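Local coordinates for protein autoinducer 2 sensor kinase/phosphatase LuxQ (Vibrio cholerae, PDB 3C38) that binds the complex of autoinducer 2 and LuxP and switches between histidine kinase and phosphatase activity, relaying quorum-sensing signals through LuxU to LuxO, at residues S46-A51 against S141-A146; L93-N98 against I104-L109. All blocks are in the same frame, centred on the assembly; numbering follows the deposited sequence.

Both contacts lie in the periplasmic sensor domain, a member of the Cache clan, in which the long helix 22-47 accompanies two antiparallel sheets; each interaction reaches the five-stranded one. Interaction 1 sets the type I turn T47-N50, at the C-terminal part of helix 22-47, against the inner strand 134-143, whereas interaction 2 joins the edge strand 91-95 to helix 106-115. Their centres lie 21 Å apart and their nearest atoms about 7 Å apart, without touching. Along the chain, interaction 2 is nested within the loop closed by interaction 1. Two helices are thus set against one sheet at separate places, within a domain distinct from the kinase and receiver parts of LuxQ.

Interaction 1: S46-A51 against S141-A146; sequences STAKNA and SSLIEA
A48 packs against the end of strand 134-143, where the type I beta turn T47-N50, at the C-terminal part of the long helix 22-47, meets the five-stranded antiparallel sheet of the Cache-type periplasmic domain. The turn is closed by a backbone hydrogen bond from N50 N to T47 O of 3.1 Å.

The apolar part of the contact centres on the methyl group of A48, whose CB points at the strand. It lies 4.1 Å from L143 CD2, the branch that also approaches the A48 carbonyl. On the strand side L143 reaches further, onto L53, I54 and L57 of helix 51-58, so one leucine joins the turn, the next helix and the sheet.

Polar atoms border this small patch. S141 OG stands 3.2 Å from A48 CB; a chi1 of -170° places that hydroxyl anti to the backbone N, and its hydrogen bond goes to D45 OD1 on the last turns of helix 22-47. This part of the helix is thereby held to the strand just beside A48.

No direct hydrogen bond links the two segments, and a water does this work instead. It donates to A48 O at 2.7 Å and weakly to S142 O, while accepting from I144 N at 2.8 Å.

Interaction 2: L93-N98 against I104-L109; sequences LWDDGN and IAQQEL
An edge strand and the first turn of a helix meet here: strand 91-95, at one edge of the five-stranded sheet, comes up against the start of helix 106-115. D95 carries the strand side, its CB directed at the helix, while Q106 and L109 answer from the helix. The contact is small, burying 104 Å² in all.

The side chains of D95 and Q106 run in opposed senses and meet obliquely at their ends, the carboxylate and amide planes turned 43° apart. D95 OD1 lies close to the terminal amide of Q106, whose CD is 3.5 Å away. Q106 gets there through a chain bent at chi2 (65°), which folds its amide back to the strand although its CB does not point that way.

L109, one helical turn later, adds an apolar neighbour. Its CD2 methyl comes to 4.0 Å from D95 OD1, while the residue also touches F85 of strand 83-88 and A99. The same carboxylate oxygen thus meets both amide and methyl, from directions less than a right angle apart.

At the end of the strand and just after it, aspartate side chains bond to the backbone ahead of them. D95 OD2 probably accepts from G97 N, in what would be an Asx turn, but that nitrogen's placement is doubtful. D96 OD1 takes N98 N at 2.8 Å in an Asx turn; D96 OD2 is bound by R84 N. W94, on the other side of the strand, stacks on F69.

At the helix start, A105 holds the N-cap position and its carbonyl oxygen accepts from both E108 N (2.7 Å) and L109 N. The D96 Asx turn thus leads off the edge strand into the helical crossover to the opposite edge strand, 123-127, as in the PAS-like fold of Cache domains.

Interaction 1: S46-A51 against S141-A146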
loop_
_atom_site.group_PDB
_atom_site.type_symbol
_atom_site.label_atom_id
_atom_site.label_comp_id
_atom_site.label_asym_id
_atom_site.label_seq_id
_atom_site.Cartn_x
_atom_site.Cartn_y
_atom_site.Cartn_z
ATOM N N SER A 46 2.112 16.589 0.617
ATOM C CA SER A 46 2.923 17.625 1.230
ATOM C C SER A 46 4.285 17.676 0.541
ATOM O O SER A 46 4.837 18.749 0.295
ATOM C CB SER A 46 3.103 17.324 2.716
ATOM O OG SER A 46 3.712 18.416 3.368
ATOM N N THR A 47 4.825 16.509 0.224
ATOM C CA THR A 47 6.116 16.438 -0.438
ATOM C C THR A 47 5.989 16.849 -1.901
ATOM O O THR A 47 6.954 17.296 -2.515
ATOM C CB THR A 47 6.681 15.021 -0.364
ATOM O OG1 THR A 47 6.877 14.667 1.009
ATOM C CG2 THR A 47 8.008 14.930 -1.100
ATOM N N ALA A 48 4.786 16.704 -2.447
ATOM C CA ALA A 48 4.526 17.052 -3.838
ATOM C C ALA A 48 4.666 18.556 -4.042
ATOM O O ALA A 48 4.797 19.029 -5.176
ATOM C CB ALA A 48 3.123 16.597 -4.242
ATOM N N LYS A 49 4.640 19.301 -2.938
ATOM C CA LYS A 49 4.753 20.754 -2.988
ATOM C C LYS A 49 6.081 21.279 -2.446
ATOM O O LYS A 49 6.225 22.473 -2.193
ATOM C CB LYS A 49 3.587 21.382 -2.222
ATOM C CG LYS A 49 2.256 21.127 -2.892
ATOM C CD LYS A 49 1.096 21.693 -2.115
ATOM C CE LYS A 49 -0.171 21.619 -2.947
ATOM N NZ LYS A 49 -1.372 22.069 -2.199
ATOM N N ASN A 50 7.057 20.399 -2.277
ATOM C CA ASN A 50 8.341 20.830 -1.755
ATOM C C ASN A 50 9.247 21.333 -2.868
ATOM O O ASN A 50 9.711 20.555 -3.698
ATOM C CB ASN A 50 9.030 19.685 -1.019
ATOM C CG ASN A 50 10.286 20.130 -0.305
ATOM O OD1 ASN A 50 11.182 20.724 -0.908
ATOM N ND2 ASN A 50 10.363 19.842 0.988
ATOM N N ALA A 51 9.497 22.640 -2.873
ATOM C CA ALA A 51 10.353 23.262 -3.875
ATOM C C ALA A 51 11.585 22.407 -4.134
ATOM O O ALA A 51 11.935 22.141 -5.290
ATOM C CB ALA A 51 10.772 24.642 -3.409
ATOM N N SER A 141 0.331 12.090 -7.265
ATOM C CA SER A 141 0.213 13.471 -6.819
ATOM C C SER A 141 0.959 14.397 -7.784
ATOM O O SER A 141 2.161 14.251 -8.008
ATOM C CB SER A 141 0.768 13.628 -5.399
ATOM O OG SER A 141 0.440 14.905 -4.872
ATOM N N SER A 142 0.234 15.354 -8.348
ATOM C CA SER A 142 0.807 16.302 -9.304
ATOM C C SER A 142 2.006 17.057 -8.750
ATOM O O SER A 142 2.016 17.458 -7.592
ATOM C CB SER A 142 -0.266 17.304 -9.730
ATOM O OG SER A 142 -1.486 16.639 -10.040
ATOM N N LEU A 143 3.024 17.237 -9.584
ATOM C CA LEU A 143 4.225 17.972 -9.194
ATOM C C LEU A 143 4.210 19.265 -9.996
ATOM O O LEU A 143 4.597 19.288 -11.165
ATOM C CB LEU A 143 5.489 17.174 -9.526
ATOM C CG LEU A 143 5.710 15.897 -8.720
ATOM C CD1 LEU A 143 6.898 15.133 -9.274
ATOM C CD2 LEU A 143 5.937 16.253 -7.256
ATOM N N ILE A 144 3.745 20.336 -9.365
ATOM C CA ILE A 144 3.657 21.634 -10.016
ATOM C C ILE A 144 4.835 22.518 -9.628
ATOM O O ILE A 144 5.550 22.229 -8.670
ATOM C CB ILE A 144 2.319 22.295 -9.662
ATOM C CG1 ILE A 144 1.191 21.404 -10.190
ATOM C CG2 ILE A 144 2.227 23.685 -10.272
ATOM C CD1 ILE A 144 -0.179 21.712 -9.640
ATOM N N GLU A 145 5.055 23.592 -10.371
ATOM C CA GLU A 145 6.188 24.444 -10.060
ATOM C C GLU A 145 5.810 25.853 -9.620
ATOM O O GLU A 145 4.762 26.379 -10.001
ATOM C CB GLU A 145 7.124 24.503 -11.261
ATOM C CG GLU A 145 8.574 24.610 -10.872
ATOM C CD GLU A 145 9.250 25.785 -11.512
ATOM O OE1 GLU A 145 8.634 26.407 -12.405
ATOM O OE2 GLU A 145 10.400 26.083 -11.128
ATOM N N ALA A 146 6.683 26.449 -8.813
ATOM C CA ALA A 146 6.486 27.792 -8.275
ATOM C C ALA A 146 5.675 28.740 -9.159
ATOM O O ALA A 146 6.135 29.175 -10.219
ATOM C CB ALA A 146 7.840 28.415 -7.947
HETATM O O HOH W 1 3.029 20.506 -6.634
#

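Interaction 2: L93-N98 against I104-L109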
loop_
_atom_site.group_PDB
_atom_site.type_symbol
_atom_site.label_atom_id
_atom_site.label_comp_id
_atom_site.label_asym_id
_atom_site.label_seq_id
_atom_site.Cartn_x
_atom_site.Cartn_y
_atom_site.Cartn_z
ATOM N N LEU A 93 11.030 9.495 -15.220
ATOM C CA LEU A 93 12.198 10.326 -14.975
ATOM C C LEU A 93 13.004 9.791 -13.810
ATOM O O LEU A 93 14.236 9.867 -13.813
ATOM C CB LEU A 93 11.772 11.768 -14.676
ATOM C CG LEU A 93 10.932 12.512 -15.720
ATOM C CD1 LEU A 93 10.549 13.885 -15.184
ATOM C CD2 LEU A 93 11.713 12.640 -17.015
ATOM N N TRP A 94 12.309 9.250 -12.812
ATOM C CA TRP A 94 12.979 8.721 -11.634
ATOM C C TRP A 94 12.257 7.511 -11.032
ATOM O O TRP A 94 11.057 7.312 -11.244
ATOM C CB TRP A 94 13.112 9.824 -10.586
ATOM C CG TRP A 94 13.859 9.411 -9.363
ATOM C CD1 TRP A 94 15.213 9.326 -9.216
ATOM C CD2 TRP A 94 13.292 9.030 -8.104
ATOM N NE1 TRP A 94 15.526 8.922 -7.936
ATOM C CE2 TRP A 94 14.364 8.736 -7.233
ATOM C CE3 TRP A 94 11.980 8.914 -7.627
ATOM C CZ2 TRP A 94 14.164 8.326 -5.910
ATOM C CZ3 TRP A 94 11.781 8.508 -6.314
ATOM C CH2 TRP A 94 12.868 8.221 -5.470
ATOM N N ASP A 95 13.011 6.720 -10.272
ATOM C CA ASP A 95 12.516 5.514 -9.621
ATOM C C ASP A 95 13.413 5.266 -8.411
ATOM O O ASP A 95 14.638 5.189 -8.556
ATOM C CB ASP A 95 12.613 4.345 -10.605
ATOM C CG ASP A 95 12.417 2.995 -9.947
ATOM O OD1 ASP A 95 12.698 1.979 -10.612
ATOM O OD2 ASP A 95 11.982 2.937 -8.779
ATOM N N ASP A 96 12.824 5.142 -7.221
ATOM C CA ASP A 96 13.638 4.914 -6.028
ATOM C C ASP A 96 14.348 3.570 -6.068
ATOM O O ASP A 96 15.134 3.252 -5.182
ATOM C CB ASP A 96 12.805 5.025 -4.738
ATOM C CG ASP A 96 11.767 3.917 -4.586
ATOM O OD1 ASP A 96 11.753 2.946 -5.377
ATOM O OD2 ASP A 96 10.956 4.029 -3.647
ATOM N N GLY A 97 14.058 2.785 -7.099
ATOM C CA GLY A 97 14.690 1.487 -7.251
ATOM C C GLY A 97 14.195 0.356 -6.363
ATOM O O GLY A 97 14.820 -0.696 -6.330
ATOM N N ASN A 98 13.089 0.548 -5.651
ATOM C CA ASN A 98 12.573 -0.511 -4.785
ATOM C C ASN A 98 11.705 -1.503 -5.546
ATOM O O ASN A 98 11.571 -2.663 -5.149
ATOM C CB ASN A 98 11.775 0.095 -3.632
ATOM C CG ASN A 98 12.660 0.792 -2.625
ATOM O OD1 ASN A 98 12.303 1.835 -2.085
ATOM N ND2 ASN A 98 13.822 0.213 -2.363
ATOM N N ILE A 104 9.334 -6.357 -9.476
ATOM C CA ILE A 104 8.524 -5.589 -10.407
ATOM C C ILE A 104 9.456 -5.100 -11.512
ATOM O O ILE A 104 10.474 -4.464 -11.234
ATOM C CB ILE A 104 7.878 -4.371 -9.721
ATOM C CG1 ILE A 104 7.026 -4.828 -8.535
ATOM C CG2 ILE A 104 7.023 -3.622 -10.716
ATOM C CD1 ILE A 104 6.364 -3.699 -7.770
ATOM N N ALA A 105 9.115 -5.409 -12.758
ATOM C CA ALA A 105 9.942 -5.008 -13.890
ATOM C C ALA A 105 9.674 -3.569 -14.284
ATOM O O ALA A 105 8.527 -3.139 -14.368
ATOM C CB ALA A 105 9.683 -5.923 -15.070
ATOM N N GLN A 106 10.745 -2.830 -14.537
ATOM C CA GLN A 106 10.645 -1.429 -14.921
ATOM C C GLN A 106 9.506 -1.170 -15.923
ATOM O O GLN A 106 8.845 -0.134 -15.866
ATOM C CB GLN A 106 11.979 -0.979 -15.516
ATOM C CG GLN A 106 12.251 0.518 -15.435
ATOM C CD GLN A 106 12.400 1.015 -14.003
ATOM O OE1 GLN A 106 13.001 0.348 -13.159
ATOM N NE2 GLN A 106 11.870 2.200 -13.730
ATOM N N GLN A 107 9.266 -2.119 -16.822
ATOM C CA GLN A 107 8.223 -1.963 -17.834
ATOM C C GLN A 107 6.816 -2.067 -17.266
ATOM O O GLN A 107 5.889 -1.439 -17.776
ATOM C CB GLN A 107 8.393 -3.004 -18.940
ATOM C CG GLN A 107 9.837 -3.272 -19.318
ATOM C CD GLN A 107 10.558 -4.127 -18.284
ATOM O OE1 GLN A 107 10.202 -5.293 -18.068
ATOM N NE2 GLN A 107 11.574 -3.553 -17.640
ATOM N N GLU A 108 6.646 -2.876 -16.225
ATOM C CA GLU A 108 5.335 -3.023 -15.597
ATOM C C GLU A 108 5.002 -1.726 -14.867
ATOM O O GLU A 108 3.840 -1.337 -14.751
ATOM C CB GLU A 108 5.338 -4.195 -14.612
ATOM C CG GLU A 108 5.403 -5.570 -15.270
ATOM C CD GLU A 108 4.317 -5.771 -16.310
ATOM O OE1 GLU A 108 3.165 -5.361 -16.055
ATOM O OE2 GLU A 108 4.612 -6.347 -17.379
ATOM N N LEU A 109 6.046 -1.061 -14.381
ATOM C CA LEU A 109 5.895 0.196 -13.675
ATOM C C LEU A 109 5.296 1.218 -14.646
ATOM O O LEU A 109 4.460 2.034 -14.266
ATOM C CB LEU A 109 7.264 0.658 -13.171
ATOM C CG LEU A 109 7.318 1.321 -11.797
ATOM C CD1 LEU A 109 6.739 0.381 -10.758
ATOM C CD2 LEU A 109 8.750 1.672 -11.454
#